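PDB 2W8D: processed glycerol phosphate lipoteichoic acid synthase 2 from Bacillus subtilis, which belongs to the sulfatase family within the alkaline phosphatase clan and holds a magnesium ion. Local coordinates for residues N106-I118 and I395-F409. Residues are numbered along the deposited sequence; the frame is centred on the assembly and turned at random.
Sequences NKAQNTLQSVPAI and IINGDLLRFYEPKGF
Gln113 reaches across to 395-409 with its amide: NE2 donates to the backbone O of Tyr404 at 2.8 Å, a nearly straight bond (162°) lying close to the amide plane. CG stands beside the backbone N (chi1 -55°) and the chain runs extended beyond it, which carries the amide in among Leu401, Tyr404 and Pro406. OE1 meets Leu401 CD2 at 3.5 Å and lies in the plane of the Tyr404 ring, at its edge. The aliphatic part of Gln113 covers one face of Phe409, CB sitting 4.1 Å from the ring centroid in a CH-pi contact. At the edge of that ring, near its plane, Ala117 CB approaches CE1 to 3.7 Å, and Ile118 crosses Phe409 at about a right angle, its CG1 4.2 Å from CD1. This end is tight and mostly buried; Tyr404 OH is held beyond it by the backbone O of Asp327.

The other end is wetter. The side chains of Asn110 and Asp399 run antiparallel past one another, amide stacked on carboxylate with planes 17° apart. Asn110 ND2 donates in its own plane to a lone pair of Ile396 O (3.0 Å), while Thr111 N donates a hydrogen bond to Asp399 OD1 on its syn side at 2.8 Å. Around this pair four waters fill in: one joins Gln109 O, Thr111 OG1 and Asp399 OD2, and another links Thr111 O, Asp399 OD1 and Leu401 N. The exposed Arg402 lies over this side, its NE bound to Asp399 O and its charge near OD2.

The Asp399 carboxylate and the carbonyl of Ile396 bind the 106-118 loop to the C-terminal end of helix 380-397, where Asp399, with positive phi, is the C-prime residue of a Schellman motif.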
loop_
_atom_site.group_PDB
_atom_site.type_symbol
_atom_site.label_atom_id
_atom_site.label_comp_id
_atom_site.label_asym_id
_atom_site.label_seq_id
_atom_site.Cartn_x
_atom_site.Cartn_y
_atom_site.Cartn_z
ATOM N N ASN A 106 -2.844 18.771 -0.277
ATOM C CA ASN A 106 -3.274 19.846 0.645
ATOM C C ASN A 106 -2.496 19.941 1.964
ATOM O O ASN A 106 -2.521 20.983 2.606
ATOM C CB ASN A 106 -4.777 19.742 0.922
ATOM C CG ASN A 106 -5.608 20.116 -0.287
ATOM O OD1 ASN A 106 -5.393 21.149 -0.894
ATOM N ND2 ASN A 106 -6.555 19.279 -0.638
ATOM N N LYS A 107 -1.796 18.872 2.346
ATOM C CA LYS A 107 -1.157 18.810 3.653
ATOM C C LYS A 107 0.334 18.633 3.577
ATOM O O LYS A 107 0.952 18.164 4.552
ATOM C CB LYS A 107 -1.740 17.655 4.460
ATOM C CG LYS A 107 -3.176 17.804 4.826
ATOM C CD LYS A 107 -3.408 19.078 5.639
ATOM C CE LYS A 107 -4.854 19.174 6.061
ATOM N NZ LYS A 107 -5.170 20.543 6.622
ATOM N N ALA A 108 0.922 19.014 2.437
ATOM C CA ALA A 108 2.367 18.817 2.210
ATOM C C ALA A 108 3.262 19.723 3.073
ATOM O O ALA A 108 4.466 19.475 3.166
ATOM C CB ALA A 108 2.751 18.889 0.711
ATOM N N GLN A 109 2.660 20.714 3.724
ATOM C CA GLN A 109 3.360 21.556 4.692
ATOM C C GLN A 109 3.165 21.085 6.138
ATOM O O GLN A 109 3.730 21.686 7.071
ATOM C CB GLN A 109 2.925 23.020 4.594
ATOM C CG GLN A 109 3.509 23.818 3.455
ATOM C CD GLN A 109 2.896 25.230 3.440
ATOM O OE1 GLN A 109 1.707 25.377 3.139
ATOM N NE2 GLN A 109 3.679 26.263 3.823
ATOM N N ASN A 110 2.381 20.026 6.347
ATOM C CA ASN A 110 2.334 19.439 7.693
ATOM C C ASN A 110 3.754 19.028 8.157
ATOM O O ASN A 110 4.616 18.751 7.314
ATOM C CB ASN A 110 1.336 18.261 7.773
ATOM C CG ASN A 110 -0.071 18.710 8.189
ATOM O OD1 ASN A 110 -0.479 19.857 7.946
ATOM N ND2 ASN A 110 -0.804 17.821 8.831
ATOM N N THR A 111 4.000 19.018 9.472
ATOM C CA THR A 111 5.195 18.380 10.014
ATOM C C THR A 111 4.961 16.864 10.133
ATOM O O THR A 111 4.004 16.406 10.763
ATOM C CB THR A 111 5.617 18.983 11.383
ATOM O OG1 THR A 111 5.938 20.394 11.240
ATOM C CG2 THR A 111 6.824 18.218 11.960
ATOM N N LEU A 112 5.832 16.086 9.504
ATOM C CA LEU A 112 5.671 14.642 9.472
ATOM C C LEU A 112 6.839 13.893 10.117
ATOM O O LEU A 112 7.959 14.408 10.207
ATOM C CB LEU A 112 5.455 14.177 8.027
ATOM C CG LEU A 112 4.190 14.691 7.336
ATOM C CD1 LEU A 112 4.139 14.119 5.962
ATOM C CD2 LEU A 112 2.934 14.332 8.116
ATOM N N GLN A 113 6.561 12.674 10.572
ATOM C CA GLN A 113 7.593 11.836 11.169
ATOM C C GLN A 113 7.544 10.473 10.496
ATOM O O GLN A 113 7.234 9.459 11.107
ATOM C CB GLN A 113 7.454 11.810 12.694
ATOM C CG GLN A 113 7.463 13.243 13.228
ATOM C CD GLN A 113 7.109 13.400 14.690
ATOM O OE1 GLN A 113 6.351 12.623 15.230
ATOM N NE2 GLN A 113 7.641 14.453 15.326
ATOM N N SER A 114 7.848 10.479 9.206
ATOM C CA SER A 114 7.756 9.296 8.354
ATOM C C SER A 114 8.792 8.205 8.629
ATOM O O SER A 114 9.847 8.461 9.228
ATOM C CB SER A 114 7.934 9.720 6.903
ATOM O OG SER A 114 6.989 10.720 6.571
ATOM N N VAL A 115 8.492 7.013 8.130
ATOM C CA VAL A 115 9.417 5.894 8.089
ATOM C C VAL A 115 10.758 6.240 7.418
ATOM O O VAL A 115 11.796 6.080 8.036
ATOM C CB VAL A 115 8.754 4.678 7.419
ATOM C CG1 VAL A 115 9.667 3.485 7.489
ATOM C CG2 VAL A 115 7.425 4.380 8.138
ATOM N N PRO A 116 10.748 6.750 6.176
ATOM C CA PRO A 116 12.086 7.105 5.677
ATOM C C PRO A 116 12.849 8.045 6.594
ATOM O O PRO A 116 14.073 7.969 6.645
ATOM C CB PRO A 116 11.821 7.784 4.331
ATOM C CG PRO A 116 10.289 7.868 4.180
ATOM C CD PRO A 116 9.680 6.957 5.174
ATOM N N ALA A 117 12.148 8.900 7.333
ATOM C CA ALA A 117 12.811 9.836 8.252
ATOM C C ALA A 117 13.256 9.150 9.554
ATOM O O ALA A 117 14.357 9.416 10.057
ATOM C CB ALA A 117 11.944 11.040 8.535
ATOM N N ILE A 118 12.411 8.255 10.074
ATOM C CA ILE A 118 12.759 7.441 11.233
ATOM C C ILE A 118 14.061 6.673 10.956
ATOM O O ILE A 118 15.009 6.700 11.740
ATOM C CB ILE A 118 11.615 6.446 11.608
ATOM C CG1 ILE A 118 10.393 7.231 12.073
ATOM C CG2 ILE A 118 12.090 5.446 12.708
ATOM C CD1 ILE A 118 9.160 6.428 12.357
ATOM N N ILE A 395 -4.607 14.631 14.332
ATOM C CA ILE A 395 -3.199 14.823 14.008
ATOM C C ILE A 395 -3.037 15.617 12.710
ATOM O O ILE A 395 -2.286 16.603 12.659
ATOM C CB ILE A 395 -2.431 13.478 13.963
ATOM C CG1 ILE A 395 -2.164 12.982 15.396
ATOM C CG2 ILE A 395 -1.100 13.610 13.220
ATOM C CD1 ILE A 395 -1.788 11.446 15.452
ATOM N N ILE A 396 -3.787 15.222 11.691
ATOM C CA ILE A 396 -3.629 15.799 10.381
ATOM C C ILE A 396 -4.231 17.196 10.294
ATOM O O ILE A 396 -3.584 18.120 9.783
ATOM C CB ILE A 396 -4.129 14.822 9.302
ATOM C CG1 ILE A 396 -2.923 14.060 8.724
ATOM C CG2 ILE A 396 -4.815 15.520 8.194
ATOM C CD1 ILE A 396 -2.789 12.785 9.266
ATOM N N ASN A 397 -5.435 17.361 10.845
ATOM C CA ASN A 397 -6.140 18.632 10.812
ATOM C C ASN A 397 -5.460 19.688 11.668
ATOM O O ASN A 397 -5.502 20.866 11.333
ATOM C CB ASN A 397 -7.592 18.491 11.297
ATOM C CG ASN A 397 -8.418 17.534 10.446
ATOM O OD1 ASN A 397 -8.087 17.252 9.296
ATOM N ND2 ASN A 397 -9.506 17.023 11.023
ATOM N N GLY A 398 -4.906 19.280 12.809
ATOM C CA GLY A 398 -4.276 20.244 13.711
ATOM C C GLY A 398 -2.766 20.257 13.558
ATOM O O GLY A 398 -2.089 20.870 14.362
ATOM N N ASP A 399 -2.233 19.534 12.550
ATOM C CA ASP A 399 -0.785 19.477 12.321
ATOM C C ASP A 399 -0.043 19.299 13.675
ATOM O O ASP A 399 0.818 20.102 14.060
ATOM C CB ASP A 399 -0.318 20.720 11.533
ATOM C CG ASP A 399 1.135 20.632 11.090
ATOM O OD1 ASP A 399 1.657 19.501 10.986
ATOM O OD2 ASP A 399 1.771 21.687 10.850
ATOM N N LEU A 400 -0.387 18.223 14.375
ATOM C CA LEU A 400 -0.060 18.058 15.800
ATOM C C LEU A 400 1.370 17.625 16.041
ATOM O O LEU A 400 1.922 17.852 17.127
ATOM C CB LEU A 400 -1.019 17.057 16.476
ATOM C CG LEU A 400 -2.453 17.521 16.709
ATOM C CD1 LEU A 400 -3.208 16.491 17.528
ATOM C CD2 LEU A 400 -2.501 18.906 17.398
ATOM N N LEU A 401 1.958 16.991 15.035
ATOM C CA LEU A 401 3.352 16.567 15.100
ATOM C C LEU A 401 4.381 17.723 15.252
ATOM O O LEU A 401 5.529 17.467 15.607
ATOM C CB LEU A 401 3.680 15.578 13.962
ATOM C CG LEU A 401 2.842 14.279 13.981
ATOM C CD1 LEU A 401 3.101 13.356 12.765
ATOM C CD2 LEU A 401 3.001 13.481 15.265
ATOM N N ARG A 402 3.985 18.979 15.028
ATOM C CA ARG A 402 4.818 20.128 15.453
ATOM C C ARG A 402 5.102 20.108 16.966
ATOM O O ARG A 402 6.073 20.710 17.435
ATOM C CB ARG A 402 4.158 21.480 15.117
ATOM C CG ARG A 402 3.948 21.750 13.636
ATOM C CD ARG A 402 3.153 22.994 13.451
ATOM N NE ARG A 402 1.735 22.796 13.771
ATOM C CZ ARG A 402 0.868 23.780 14.021
ATOM N NH1 ARG A 402 1.285 25.038 14.034
ATOM N NH2 ARG A 402 -0.411 23.502 14.296
ATOM N N PHE A 403 4.232 19.446 17.721
ATOM C CA PHE A 403 4.280 19.488 19.181
ATOM C C PHE A 403 4.617 18.133 19.810
ATOM O O PHE A 403 4.439 17.955 21.000
ATOM C CB PHE A 403 2.935 20.000 19.724
ATOM C CG PHE A 403 2.432 21.253 19.029
ATOM C CD1 PHE A 403 3.141 22.459 19.127
ATOM C CD2 PHE A 403 1.258 21.222 18.271
ATOM C CE1 PHE A 403 2.695 23.582 18.479
ATOM C CE2 PHE A 403 0.803 22.360 17.624
ATOM C CZ PHE A 403 1.518 23.533 17.724
ATOM N N TYR A 404 5.085 17.175 19.006
ATOM C CA TYR A 404 5.458 15.865 19.513
ATOM C C TYR A 404 6.874 15.483 19.110
ATOM O O TYR A 404 7.189 15.467 17.921
ATOM C CB TYR A 404 4.505 14.804 18.983
ATOM C CG TYR A 404 4.728 13.483 19.637
ATOM C CD1 TYR A 404 5.334 12.434 18.949
ATOM C CD2 TYR A 404 4.376 13.292 20.969
ATOM C CE1 TYR A 404 5.545 11.207 19.566
ATOM C CE2 TYR A 404 4.589 12.079 21.606
ATOM C CZ TYR A 404 5.178 11.038 20.911
ATOM O OH TYR A 404 5.380 9.835 21.562
ATOM N N GLU A 405 7.713 15.147 20.090
ATOM C CA GLU A 405 9.057 14.636 19.799
ATOM C C GLU A 405 9.269 13.204 20.300
ATOM O O GLU A 405 9.367 12.983 21.507
ATOM C CB GLU A 405 10.144 15.544 20.372
ATOM C CG GLU A 405 9.733 17.009 20.560
ATOM C CD GLU A 405 10.871 17.974 20.279
ATOM O OE1 GLU A 405 11.272 18.728 21.201
ATOM O OE2 GLU A 405 11.366 17.976 19.124
ATOM N N PRO A 406 9.337 12.230 19.369
ATOM C CA PRO A 406 9.678 10.848 19.702
ATOM C C PRO A 406 11.164 10.789 20.004
ATOM O O PRO A 406 11.886 11.698 19.611
ATOM C CB PRO A 406 9.362 10.074 18.410
ATOM C CG PRO A 406 8.571 11.024 17.542
ATOM C CD PRO A 406 9.074 12.391 17.931
ATOM N N LYS A 407 11.620 9.725 20.665
ATOM C CA LYS A 407 12.964 9.726 21.256
ATOM C C LYS A 407 14.123 9.659 20.268
ATOM O O LYS A 407 15.121 10.369 20.420
ATOM C CB LYS A 407 13.129 8.640 22.343
ATOM C CG LYS A 407 13.293 9.177 23.794
ATOM C CD LYS A 407 14.106 10.486 23.864
ATOM C CE LYS A 407 15.624 10.263 24.042
ATOM N NZ LYS A 407 16.377 11.509 23.747
ATOM N N GLY A 408 14.011 8.800 19.267
ATOM C CA GLY A 408 15.124 8.669 18.345
ATOM C C GLY A 408 15.170 9.916 17.497
ATOM O O GLY A 408 16.229 10.452 17.217
ATOM N N PHE A 409 13.980 10.408 17.182
ATOM C CA PHE A 409 13.723 11.209 15.996
ATOM C C PHE A 409 14.384 12.555 15.908
ATOM O O PHE A 409 14.268 13.391 16.805
ATOM C CB PHE A 409 12.231 11.421 15.852
ATOM C CG PHE A 409 11.831 11.859 14.493
ATOM C CD1 PHE A 409 11.759 10.933 13.455
ATOM C CD2 PHE A 409 11.515 13.189 14.246
ATOM C CE1 PHE A 409 11.402 11.326 12.188
ATOM C CE2 PHE A 409 11.140 13.599 12.973
ATOM C CZ PHE A 409 11.083 12.672 11.939
HETATM O O HOH W 1 -3.234 20.709 8.863
HETATM O O HOH W 2 4.252 22.069 9.883
HETATM O O HOH W 3 0.121 15.638 10.409
HETATM O O HOH W 4 1.617 17.177 12.014
#